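Local coordinates for protein ribonuclease J (Methanolobus psychrophilus R15, PDB 5HAB) that degrades RNA as an exoribonuclease of the beta-CASP metallo-beta-lactamase family, probably by metal-dependent hydrolysis of the chain from its 5' end, at residues B[122-127]-B[132-137]; B[202-207]-B[274-279]; B[428-433]-B[439-444]. The protein carries 1 engineered substitution. All coordinates share one frame; numbering follows the deposited sequence.

Interaction 1 (B[122-127]-B[132-137]); sequences APIIAT and ALIKHQ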
ATOM      1  N   ALA B 122     -15.786 -39.440  20.672  1.00 61.52           N
ATOM      2  CA  ALA B 122     -14.711 -38.923  21.507  1.00 46.06           C
ATOM      3  C   ALA B 122     -15.207 -37.769  22.373  1.00 33.56           C
ATOM      4  O   ALA B 122     -16.100 -37.026  21.970  1.00 37.23           O
ATOM      5  CB  ALA B 122     -13.531 -38.478  20.638  1.00 40.30           C
ATOM      6  N   PRO B 123     -14.653 -37.639  23.585  1.00 38.10           N
ATOM      7  CA  PRO B 123     -14.942 -36.490  24.447  1.00 42.90           C
ATOM      8  C   PRO B 123     -14.210 -35.236  23.973  1.00 55.14           C
ATOM      9  O   PRO B 123     -13.187 -35.340  23.296  1.00 41.67           O
ATOM     10  CB  PRO B 123     -14.415 -36.938  25.805  1.00 37.58           C
ATOM     11  CG  PRO B 123     -13.264 -37.807  25.455  1.00 29.09           C
ATOM     12  CD  PRO B 123     -13.649 -38.532  24.189  1.00 32.94           C
ATOM     13  N   ILE B 124     -14.723 -34.068  24.338  1.00 50.78           N
ATOM     14  CA  ILE B 124     -14.057 -32.807  24.045  1.00 34.58           C
ATOM     15  C   ILE B 124     -13.303 -32.350  25.283  1.00 51.75           C
ATOM     16  O   ILE B 124     -13.892 -32.225  26.347  1.00 56.20           O
ATOM     17  CB  ILE B 124     -15.065 -31.747  23.590  1.00 42.96           C
ATOM     18  CG1 ILE B 124     -15.732 -32.180  22.284  1.00 27.23           C
ATOM     19  CG2 ILE B 124     -14.380 -30.401  23.434  1.00 44.57           C
ATOM     20  CD1 ILE B 124     -16.870 -31.286  21.855  1.00 29.76           C
ATOM     21  N   ILE B 125     -12.004 -32.106  25.156  1.00 36.07           N
ATOM     22  CA  ILE B 125     -11.207 -31.715  26.312  1.00 41.94           C
ATOM     23  C   ILE B 125     -10.846 -30.241  26.195  1.00 60.45           C
ATOM     24  O   ILE B 125     -10.372 -29.790  25.148  1.00 39.31           O
ATOM     25  CB  ILE B 125      -9.945 -32.572  26.446  1.00 39.48           C
ATOM     26  CG1 ILE B 125     -10.298 -34.060  26.408  1.00 50.62           C
ATOM     27  CG2 ILE B 125      -9.205 -32.224  27.730  1.00 43.82           C
ATOM     28  CD1 ILE B 125      -9.094 -34.961  26.215  1.00 50.43           C
ATOM     29  N   ALA B 126     -11.077 -29.484  27.262  1.00 50.09           N
ATOM     30  CA  ALA B 126     -10.845 -28.043  27.206  1.00 44.82           C
ATOM     31  C   ALA B 126     -10.733 -27.422  28.592  1.00 51.12           C
ATOM     32  O   ALA B 126     -10.979 -28.080  29.602  1.00 61.30           O
ATOM     33  CB  ALA B 126     -11.958 -27.364  26.413  1.00 39.68           C
ATOM     34  N   THR B 127     -10.337 -26.156  28.635  1.00 39.43           N
ATOM     35  CA  THR B 127     -10.273 -25.416  29.887  1.00 42.51           C
ATOM     36  C   THR B 127     -11.682 -25.076  30.370  1.00 41.65           C
ATOM     37  O   THR B 127     -12.608 -25.010  29.558  1.00 41.46           O
ATOM     38  CB  THR B 127      -9.453 -24.121  29.726  1.00 44.35           C
ATOM     39  OG1 THR B 127     -10.070 -23.286  28.737  1.00 42.04           O
ATOM     40  CG2 THR B 127      -8.023 -24.441  29.325  1.00 38.93           C
ATOM     41  N   ALA B 132     -17.208 -24.285  29.235  1.00 45.00           N
ATOM     42  CA  ALA B 132     -18.472 -23.594  29.445  1.00 37.20           C
ATOM     43  C   ALA B 132     -19.015 -23.037  28.131  1.00 51.17           C
ATOM     44  O   ALA B 132     -20.203 -23.174  27.844  1.00 55.27           O
ATOM     45  CB  ALA B 132     -18.314 -22.482  30.468  1.00 46.62           C
ATOM     46  N   LEU B 133     -18.150 -22.412  27.333  1.00 55.63           N
ATOM     47  CA  LEU B 133     -18.601 -21.828  26.068  1.00 51.39           C
ATOM     48  C   LEU B 133     -19.053 -22.894  25.072  1.00 52.69           C
ATOM     49  O   LEU B 133     -20.031 -22.703  24.334  1.00 45.13           O
ATOM     50  CB  LEU B 133     -17.496 -20.985  25.439  1.00 47.93           C
ATOM     51  CG  LEU B 133     -17.118 -19.718  26.200  1.00 59.08           C
ATOM     52  CD1 LEU B 133     -15.780 -19.210  25.702  1.00 49.21           C
ATOM     53  CD2 LEU B 133     -18.201 -18.664  26.070  1.00 38.71           C
ATOM     54  N   ILE B 134     -18.327 -24.009  25.047  1.00 46.28           N
ATOM     55  CA  ILE B 134     -18.689 -25.123  24.184  1.00 53.69           C
ATOM     56  C   ILE B 134     -20.037 -25.688  24.618  1.00 56.31           C
ATOM     57  O   ILE B 134     -20.903 -25.932  23.782  1.00 41.00           O
ATOM     58  CB  ILE B 134     -17.609 -26.217  24.168  1.00 54.43           C
ATOM     59  CG1 ILE B 134     -16.316 -25.693  23.540  1.00 42.71           C
ATOM     60  CG2 ILE B 134     -18.100 -27.419  23.379  1.00 37.46           C
ATOM     61  CD1 ILE B 134     -15.167 -26.681  23.635  1.00 41.09           C
ATOM     62  N   LYS B 135     -20.229 -25.892  25.920  1.00 43.43           N
ATOM     63  CA  LYS B 135     -21.524 -26.382  26.403  1.00 71.48           C
ATOM     64  C   LYS B 135     -22.665 -25.445  26.042  1.00 73.31           C
ATOM     65  O   LYS B 135     -23.683 -25.883  25.502  1.00 58.13           O
ATOM     66  CB  LYS B 135     -21.527 -26.600  27.922  1.00 47.90           C
ATOM     67  CG  LYS B 135     -20.673 -27.737  28.404  1.00 59.66           C
ATOM     68  CD  LYS B 135     -20.811 -27.912  29.902  1.00 77.23           C
ATOM     69  CE  LYS B 135     -19.814 -28.924  30.423  1.00 77.38           C
ATOM     70  NZ  LYS B 135     -19.859 -29.042  31.904  1.00 65.00           N
ATOM     71  N   HIS B 136     -22.492 -24.160  26.340  1.00 76.09           N
ATOM     72  CA  HIS B 136     -23.531 -23.178  26.049  1.00 66.26           C
ATOM     73  C   HIS B 136     -23.835 -23.145  24.558  1.00 56.77           C
ATOM     74  O   HIS B 136     -24.961 -22.863  24.159  1.00 68.47           O
ATOM     75  CB  HIS B 136     -23.129 -21.787  26.549  1.00 67.58           C
ATOM     76  CG  HIS B 136     -23.090 -21.677  28.042  1.00 75.92           C
ATOM     77  ND1 HIS B 136     -22.654 -20.544  28.698  1.00 82.33           N
ATOM     78  CD2 HIS B 136     -23.421 -22.567  29.008  1.00 77.45           C
ATOM     79  CE1 HIS B 136     -22.721 -20.742  30.005  1.00 69.02           C
ATOM     80  NE2 HIS B 136     -23.183 -21.962  30.217  1.00 89.14           N
ATOM     81  N   GLN B 137     -22.834 -23.440  23.737  1.00 61.06           N
ATOM     82  CA  GLN B 137     -23.033 -23.412  22.294  1.00 63.35           C
ATOM     83  C   GLN B 137     -23.747 -24.671  21.789  1.00 76.62           C
ATOM     84  O   GLN B 137     -24.649 -24.580  20.960  1.00 80.57           O
ATOM     85  CB  GLN B 137     -21.696 -23.229  21.585  1.00 59.21           C
ATOM     86  CG  GLN B 137     -21.730 -23.499  20.101  1.00 56.32           C
ATOM     87  CD  GLN B 137     -20.436 -23.099  19.426  1.00 86.86           C
ATOM     88  OE1 GLN B 137     -19.504 -23.897  19.325  1.00 64.57           O
ATOM     89  NE2 GLN B 137     -20.372 -21.855  18.959  1.00 80.24           N
TER
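Ile124 and Ala126 of strand 124-126 meet Ile134 of helix 128-138 within a beta-alpha-beta unit that runs on to strand 150-152, part of the metallo-beta-lactamase fold. The chain leaves the strand, turns straight into the helix and folds it back over the sheet, so that Ala126 and Ile134 form the nearest CA pair at 8.9 Å. That spacing is bridged by side chains alone, without a hydrogen bond between the two segments.

The apolar packing centres on CD1 of Ile134. With CG1 anti to the carbonyl carbon (chi1 -65°) and the chain extended beyond it (chi2 174°), this methyl is carried well out from the helix. It rests 3.8 Å from CG2 of Ile124 and lies 4.3 Å from CB of Ala126. Alternation along the strand turns both partners to the helix, while Ile125 between them faces the other way. Ile124 is beta-branched, so its CG2 meets Ile134 while CG1 and CD1 spread the apolar surface further. Ala126 offers a single methyl to the helix, and its small size lets CD1 of Ile134 sit over the strand. Ile113 of helix 113-116 touches both isoleucines and extends the buried apolar layer.

The hydrogen bonds serve the sheet, the helix start and the helix itself, not the pairing of the two segments. Ile124 bonds through its backbone to Asn149 and Val151, and Ile125 to Ile100 and Cys102, which sets the strand between two parallel neighbours. Thr127 occupies the N-cap position, its OG1 hydrogen-bonded to Thr130 OG1 and to Asp178 O. Within the helix, His136 N donates to Ala132 O at 2.9 Å.

The two isoleucines pass each other at a slant, and a second, looser approach brings CD1 of Ile124 to 4.3 Å from CG2 of Ile134.

Interaction 2 (B[202-207]-B[274-279]); sequences TPTLGE and VNSIVQ
Asn275 is the first residue of helix segment 274-279 to touch the loop 202-207. Its CG stands anti to the backbone N (chi1 -168°), and ND2 reaches the methyl CD1 of Leu205 at 3.5 Å, a van der Waals contact between two side chains set at a slant. An amide suits this partly exposed margin, where one side chain must lie against a methyl as well as near solvent. The isobutyl group of Leu205 also packs on Ile271 and Ala272 of the same helix and on Ile308.

Ser276, one step on, is buried. Its OG is hydrogen-bonded to His245 ND1 and lies 4.5 Å from Thr204 OG1, too far for a direct bond. Serine suits the site because its short hydroxyl reaches His245 while staying close to its own helix. A modelled water joins the pair, 3.1 Å from Thr204 OG1, but its 2.4 Å separation from Ser276 OG is too short to be trusted, which makes the bridge doubtful in detail. Thr204 has its OG1 facing Ser276 OG, while the rest of its side chain touches Glu241 and His245 of helix 241-253.

Loop and helix thus meet at a light, partly buried seam between the metallo-beta-lactamase and beta-CASP domains.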
ATOM      1  N   THR B 202       3.368  -9.287  31.092  1.00 48.90           N
ATOM      2  CA  THR B 202       2.578  -8.459  31.995  1.00 40.72           C
ATOM      3  C   THR B 202       1.100  -8.512  31.606  1.00 45.85           C
ATOM      4  O   THR B 202       0.523  -7.497  31.217  1.00 43.64           O
ATOM      5  CB  THR B 202       3.062  -6.982  31.999  1.00 46.14           C
ATOM      6  OG1 THR B 202       2.932  -6.420  30.687  1.00 49.27           O
ATOM      7  CG2 THR B 202       4.520  -6.883  32.437  1.00 33.64           C
ATOM      8  N   PRO B 203       0.479  -9.701  31.712  1.00 48.37           N
ATOM      9  CA  PRO B 203      -0.938  -9.823  31.351  1.00 37.51           C
ATOM     10  C   PRO B 203      -1.818  -9.049  32.318  1.00 38.04           C
ATOM     11  O   PRO B 203      -1.392  -8.776  33.436  1.00 49.09           O
ATOM     12  CB  PRO B 203      -1.211 -11.331  31.457  1.00 52.57           C
ATOM     13  CG  PRO B 203       0.128 -11.981  31.642  1.00 55.53           C
ATOM     14  CD  PRO B 203       1.010 -10.958  32.262  1.00 49.55           C
ATOM     15  N   THR B 204      -3.026  -8.701  31.895  1.00 40.65           N
ATOM     16  CA  THR B 204      -3.947  -7.996  32.772  1.00 47.18           C
ATOM     17  C   THR B 204      -5.000  -8.924  33.387  1.00 60.70           C
ATOM     18  O   THR B 204      -5.860  -8.464  34.139  1.00 61.73           O
ATOM     19  CB  THR B 204      -4.663  -6.845  32.038  1.00 47.94           C
ATOM     20  OG1 THR B 204      -5.455  -7.370  30.968  1.00 42.58           O
ATOM     21  CG2 THR B 204      -3.650  -5.852  31.476  1.00 47.32           C
ATOM     22  N   LEU B 205      -4.944 -10.217  33.080  1.00 56.93           N
ATOM     23  CA  LEU B 205      -5.934 -11.142  33.639  1.00 59.63           C
ATOM     24  C   LEU B 205      -5.411 -12.550  33.916  1.00 70.78           C
ATOM     25  O   LEU B 205      -5.504 -13.037  35.045  1.00 98.60           O
ATOM     26  CB  LEU B 205      -7.145 -11.233  32.710  1.00 46.66           C
ATOM     27  CG  LEU B 205      -8.504 -11.309  33.407  1.00 57.41           C
ATOM     28  CD1 LEU B 205      -8.633 -10.226  34.463  1.00 57.60           C
ATOM     29  CD2 LEU B 205      -9.635 -11.210  32.397  1.00 37.41           C
ATOM     30  N   GLY B 206      -4.876 -13.208  32.897  1.00 63.85           N
ATOM     31  CA  GLY B 206      -4.369 -14.561  33.054  1.00 63.66           C
ATOM     32  C   GLY B 206      -3.085 -14.651  33.856  1.00 56.55           C
ATOM     33  O   GLY B 206      -2.822 -13.833  34.739  1.00 54.05           O
ATOM     34  N   GLU B 207      -2.281 -15.659  33.542  1.00 57.84           N
ATOM     35  CA  GLU B 207      -1.024 -15.886  34.235  1.00 48.88           C
ATOM     36  C   GLU B 207       0.135 -15.657  33.275  1.00 59.19           C
ATOM     37  O   GLU B 207      -0.046 -15.657  32.055  1.00 58.65           O
ATOM     38  CB  GLU B 207      -0.953 -17.306  34.800  1.00 59.02           C
ATOM     39  CG  GLU B 207      -2.014 -17.638  35.828  1.00 76.09           C
ATOM     40  CD  GLU B 207      -1.934 -19.082  36.281  1.00103.78           C
ATOM     41  OE1 GLU B 207      -1.837 -19.976  35.411  1.00 91.24           O
ATOM     42  OE2 GLU B 207      -1.960 -19.324  37.507  1.00106.56           O
ATOM     43  N   VAL B 274     -12.494  -6.091  28.110  1.00 45.35           N
ATOM     44  CA  VAL B 274     -13.775  -5.685  28.681  1.00 47.31           C
ATOM     45  C   VAL B 274     -13.620  -5.340  30.161  1.00 49.47           C
ATOM     46  O   VAL B 274     -14.166  -4.340  30.640  1.00 51.89           O
ATOM     47  CB  VAL B 274     -14.836  -6.779  28.490  1.00 41.95           C
ATOM     48  CG1 VAL B 274     -16.112  -6.422  29.243  1.00 58.21           C
ATOM     49  CG2 VAL B 274     -15.130  -6.990  27.011  1.00 42.59           C
ATOM     50  N   ASN B 275     -12.860  -6.170  30.869  1.00 34.69           N
ATOM     51  CA  ASN B 275     -12.541  -5.947  32.272  1.00 41.87           C
ATOM     52  C   ASN B 275     -11.932  -4.561  32.461  1.00 50.82           C
ATOM     53  O   ASN B 275     -12.440  -3.742  33.251  1.00 46.25           O
ATOM     54  CB  ASN B 275     -11.578  -7.028  32.778  1.00 35.50           C
ATOM     55  CG  ASN B 275     -11.442  -7.033  34.289  1.00 45.82           C
ATOM     56  OD1 ASN B 275     -12.436  -6.958  35.012  1.00 67.39           O
ATOM     57  ND2 ASN B 275     -10.208  -7.126  34.775  1.00 46.42           N
ATOM     58  N   SER B 276     -10.847  -4.309  31.727  1.00 43.60           N
ATOM     59  CA  SER B 276     -10.194  -3.007  31.751  1.00 38.73           C
ATOM     60  C   SER B 276     -11.207  -1.891  31.537  1.00 36.67           C
ATOM     61  O   SER B 276     -11.214  -0.900  32.271  1.00 47.87           O
ATOM     62  CB  SER B 276      -9.096  -2.928  30.690  1.00 39.05           C
ATOM     63  OG  SER B 276      -7.949  -3.658  31.088  1.00 39.50           O
ATOM     64  N   ILE B 277     -12.086  -2.073  30.556  1.00 33.64           N
ATOM     65  CA  ILE B 277     -13.065  -1.046  30.231  1.00 36.31           C
ATOM     66  C   ILE B 277     -14.005  -0.758  31.400  1.00 52.39           C
ATOM     67  O   ILE B 277     -14.246   0.410  31.716  1.00 65.50           O
ATOM     68  CB  ILE B 277     -13.869  -1.419  28.985  1.00 30.62           C
ATOM     69  CG1 ILE B 277     -12.936  -1.579  27.785  1.00 44.02           C
ATOM     70  CG2 ILE B 277     -14.907  -0.352  28.684  1.00 35.00           C
ATOM     71  CD1 ILE B 277     -13.612  -2.129  26.561  1.00 35.64           C
ATOM     72  N   VAL B 278     -14.527  -1.793  32.056  1.00 48.00           N
ATOM     73  CA  VAL B 278     -15.482  -1.535  33.137  1.00 57.05           C
ATOM     74  C   VAL B 278     -14.767  -0.895  34.332  1.00 55.46           C
ATOM     75  O   VAL B 278     -15.335  -0.016  34.999  1.00 52.52           O
ATOM     76  CB  VAL B 278     -16.270  -2.812  33.551  1.00 53.42           C
ATOM     77  CG1 VAL B 278     -17.015  -3.392  32.353  1.00 44.28           C
ATOM     78  CG2 VAL B 278     -15.371  -3.852  34.191  1.00 55.67           C
ATOM     79  N   GLN B 279     -13.521  -1.296  34.585  1.00 48.38           N
ATOM     80  CA  GLN B 279     -12.733  -0.624  35.622  1.00 56.78           C
ATOM     81  C   GLN B 279     -12.562   0.872  35.315  1.00 59.53           C
ATOM     82  O   GLN B 279     -12.702   1.723  36.200  1.00 63.77           O
ATOM     83  CB  GLN B 279     -11.366  -1.284  35.792  1.00 60.62           C
ATOM     84  CG  GLN B 279     -11.427  -2.683  36.383  1.00 74.59           C
ATOM     85  CD  GLN B 279     -10.051  -3.309  36.543  1.00 91.56           C
ATOM     86  OE1 GLN B 279      -9.100  -2.937  35.851  1.00 70.66           O
ATOM     87  NE2 GLN B 279      -9.938  -4.261  37.465  1.00 84.23           N
TER
HETATM   88  O   HOH W   1      -6.614  -4.882  29.466  1.00 38.82           O

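Interaction 3 (B[428-433]-B[439-444]); sequences VIPAHG and SEYIQM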
ATOM      1  N   VAL B 428       9.227 -28.826  12.740  1.00 37.50           N
ATOM      2  CA  VAL B 428       8.325 -27.691  12.905  1.00 32.86           C
ATOM      3  C   VAL B 428       7.337 -27.634  11.754  1.00 25.97           C
ATOM      4  O   VAL B 428       7.701 -27.844  10.598  1.00 31.17           O
ATOM      5  CB  VAL B 428       9.086 -26.361  13.010  1.00 26.59           C
ATOM      6  CG1 VAL B 428       8.172 -25.287  13.589  1.00 30.41           C
ATOM      7  CG2 VAL B 428      10.320 -26.520  13.858  1.00 35.78           C
ATOM      8  N   ILE B 429       6.081 -27.350  12.081  1.00 22.79           N
ATOM      9  CA  ILE B 429       5.029 -27.243  11.080  1.00 24.18           C
ATOM     10  C   ILE B 429       4.256 -25.957  11.326  1.00 31.85           C
ATOM     11  O   ILE B 429       3.614 -25.812  12.367  1.00 34.25           O
ATOM     12  CB  ILE B 429       4.082 -28.464  11.108  1.00 26.99           C
ATOM     13  CG1 ILE B 429       4.857 -29.767  10.883  1.00 31.50           C
ATOM     14  CG2 ILE B 429       2.937 -28.292  10.094  1.00 21.71           C
ATOM     15  CD1 ILE B 429       5.359 -30.419  12.163  1.00 23.91           C
ATOM     16  N   PRO B 430       4.310 -25.018  10.372  1.00 32.78           N
ATOM     17  CA  PRO B 430       3.499 -23.811  10.546  1.00 28.00           C
ATOM     18  C   PRO B 430       2.034 -24.048  10.220  1.00 26.78           C
ATOM     19  O   PRO B 430       1.714 -24.825   9.325  1.00 28.90           O
ATOM     20  CB  PRO B 430       4.135 -22.813   9.564  1.00 23.24           C
ATOM     21  CG  PRO B 430       4.771 -23.666   8.517  1.00 27.85           C
ATOM     22  CD  PRO B 430       5.255 -24.899   9.246  1.00 28.65           C
ATOM     23  N   ALA B 431       1.158 -23.367  10.948  1.00 26.64           N
ATOM     24  CA  ALA B 431      -0.283 -23.544  10.815  1.00 27.86           C
ATOM     25  C   ALA B 431      -0.990 -22.202  11.010  1.00 22.86           C
ATOM     26  O   ALA B 431      -0.332 -21.181  11.203  1.00 30.18           O
ATOM     27  CB  ALA B 431      -0.780 -24.560  11.825  1.00 22.47           C
ATOM     28  N   HIS B 432      -2.321 -22.214  10.982  1.00 22.51           N
ATOM     29  CA  HIS B 432      -3.125 -21.009  11.227  1.00 25.61           C
ATOM     30  C   HIS B 432      -2.761 -19.859  10.296  1.00 28.28           C
ATOM     31  O   HIS B 432      -2.463 -18.757  10.755  1.00 30.65           O
ATOM     32  CB  HIS B 432      -2.975 -20.528  12.678  1.00 19.76           C
ATOM     33  CG  HIS B 432      -3.805 -21.286  13.667  1.00 38.37           C
ATOM     34  ND1 HIS B 432      -3.925 -22.659  13.647  1.00 41.76           N
ATOM     35  CD2 HIS B 432      -4.554 -20.858  14.711  1.00 32.79           C
ATOM     36  CE1 HIS B 432      -4.716 -23.045  14.635  1.00 29.32           C
ATOM     37  NE2 HIS B 432      -5.106 -21.970  15.298  1.00 32.03           N
ATOM     38  N   GLY B 433      -2.796 -20.103   8.993  1.00 28.13           N
ATOM     39  CA  GLY B 433      -2.545 -19.031   8.053  1.00 27.69           C
ATOM     40  C   GLY B 433      -2.491 -19.462   6.606  1.00 38.42           C
ATOM     41  O   GLY B 433      -2.692 -20.633   6.279  1.00 27.07           O
ATOM     42  N   SER B 439       5.329 -18.941   4.545  1.00 24.63           N
ATOM     43  CA  SER B 439       6.602 -18.542   3.936  1.00 23.24           C
ATOM     44  C   SER B 439       7.407 -17.649   4.872  1.00 22.60           C
ATOM     45  O   SER B 439       8.638 -17.818   5.022  1.00 35.26           O
ATOM     46  CB  SER B 439       6.367 -17.816   2.610  1.00 30.27           C
ATOM     47  OG  SER B 439       5.683 -18.654   1.695  1.00 44.16           O
ATOM     48  N   GLU B 440       6.709 -16.710   5.515  1.00 28.87           N
ATOM     49  CA  GLU B 440       7.372 -15.860   6.511  1.00 31.82           C
ATOM     50  C   GLU B 440       7.982 -16.739   7.603  1.00 31.09           C
ATOM     51  O   GLU B 440       9.189 -16.631   7.942  1.00 28.48           O
ATOM     52  CB  GLU B 440       6.388 -14.877   7.154  1.00 28.49           C
ATOM     53  CG  GLU B 440       5.458 -14.145   6.196  1.00 49.87           C
ATOM     54  CD  GLU B 440       6.104 -12.957   5.525  1.00 63.40           C
ATOM     55  OE1 GLU B 440       7.243 -12.602   5.898  1.00 67.57           O
ATOM     56  OE2 GLU B 440       5.458 -12.370   4.631  1.00 78.81           O
ATOM     57  N   TYR B 441       7.142 -17.632   8.136  1.00 25.47           N
ATOM     58  CA  TYR B 441       7.581 -18.483   9.234  1.00 26.59           C
ATOM     59  C   TYR B 441       8.797 -19.300   8.817  1.00 22.28           C
ATOM     60  O   TYR B 441       9.745 -19.444   9.584  1.00 28.75           O
ATOM     61  CB  TYR B 441       6.472 -19.434   9.722  1.00 19.77           C
ATOM     62  CG  TYR B 441       6.932 -20.180  10.951  1.00 21.88           C
ATOM     63  CD1 TYR B 441       7.671 -21.357  10.845  1.00 24.73           C
ATOM     64  CD2 TYR B 441       6.690 -19.671  12.217  1.00 29.67           C
ATOM     65  CE1 TYR B 441       8.134 -22.015  11.971  1.00 29.79           C
ATOM     66  CE2 TYR B 441       7.131 -20.332  13.350  1.00 33.06           C
ATOM     67  CZ  TYR B 441       7.858 -21.500  13.219  1.00 24.82           C
ATOM     68  OH  TYR B 441       8.314 -22.148  14.340  1.00 29.93           O
ATOM     69  N   ILE B 442       8.752 -19.823   7.596  1.00 22.66           N
ATOM     70  CA  ILE B 442       9.797 -20.683   7.057  1.00 24.27           C
ATOM     71  C   ILE B 442      11.124 -19.948   7.038  1.00 32.78           C
ATOM     72  O   ILE B 442      12.153 -20.515   7.409  1.00 28.19           O
ATOM     73  CB  ILE B 442       9.421 -21.177   5.641  1.00 28.09           C
ATOM     74  CG1 ILE B 442       8.382 -22.299   5.715  1.00 30.22           C
ATOM     75  CG2 ILE B 442      10.665 -21.618   4.863  1.00 27.31           C
ATOM     76  CD1 ILE B 442       7.732 -22.607   4.388  1.00 25.87           C
ATOM     77  N   GLN B 443      11.107 -18.684   6.614  1.00 26.24           N
ATOM     78  CA  GLN B 443      12.363 -17.925   6.584  1.00 34.51           C
ATOM     79  C   GLN B 443      12.919 -17.717   7.998  1.00 41.10           C
ATOM     80  O   GLN B 443      14.130 -17.919   8.253  1.00 28.54           O
ATOM     81  CB  GLN B 443      12.169 -16.590   5.863  1.00 26.13           C
ATOM     82  CG  GLN B 443      11.922 -16.789   4.368  1.00 39.77           C
ATOM     83  CD  GLN B 443      11.725 -15.496   3.607  1.00 45.75           C
ATOM     84  OE1 GLN B 443      10.868 -14.679   3.947  1.00 44.59           O
ATOM     85  NE2 GLN B 443      12.522 -15.306   2.559  1.00 49.57           N
ATOM     86  N   MET B 444      12.037 -17.346   8.924  1.00 29.67           N
ATOM     87  CA  MET B 444      12.462 -17.255  10.324  1.00 27.00           C
ATOM     88  C   MET B 444      13.075 -18.573  10.848  1.00 36.37           C
ATOM     89  O   MET B 444      14.140 -18.570  11.464  1.00 30.54           O
ATOM     90  CB  MET B 444      11.284 -16.834  11.207  1.00 28.03           C
ATOM     91  CG  MET B 444      11.633 -16.594  12.671  1.00 28.77           C
ATOM     92  SD  MET B 444      11.722 -18.098  13.677  1.00 33.37           S
ATOM     93  CE  MET B 444      10.080 -18.770  13.434  1.00 30.27           C
TER
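Pro430 and Tyr441 form the closest CA pair, 6.8 Å apart, where helix 435-447 turns back over the strand 427-431 that leads into it. Tyr441 carries the whole side-chain contact. Its CG is anti to the backbone N (chi1 -174°), which sends the ring off the helix and along the strand, from Pro430 back toward Val428. Near the root of the ring, CD1 lies 4.0 Å from CB of Pro430; farther out, CE1 comes to 3.7 Å from CG1 of Val428. Both partners meet the ring obliquely.

The same Val428 methyl sits only 3.2 Å from Tyr441 OH, a tight fit, and the two side chains cross at about a right angle. Proline and valine suit these positions because they offer compact, rather rigid apolar surfaces. Met444, one turn on, places CE 3.3 Å above the ring plane toward its rim, and His416 makes a T-shaped contact with the ring. Ile442 packs on Ile435 of the second subunit, so the helix also takes part in the contact between subunits.

Beyond the strand, His432 NE2 is hydrogen-bonded to His109 NE2. A helix laid over its preceding strand belongs to the layered alpha-beta/beta-alpha sandwich of the metallo-beta-lactamase fold.

How the interactions relate
Interactions 1 and 3 are buried and local in the chain: each packs a helix on the strand just before it, but on different sheets of the metallo-beta-lactamase domain, with centres 29 Å apart. Aliphatic methyls make interaction 1, whereas a tyrosine ring is the chief piece of interaction 3, whose helix also meets the second subunit. Interaction 2 differs in kind. It joins segments 67 residues apart across two domains, is only partly buried, and brings an amide against a leucine methyl and two hydroxyls near each other without a direct bond. No two touch, yet all lie within about 10 Å of the bound RNA, interaction 3 nearest at about 6 Å between closest atoms.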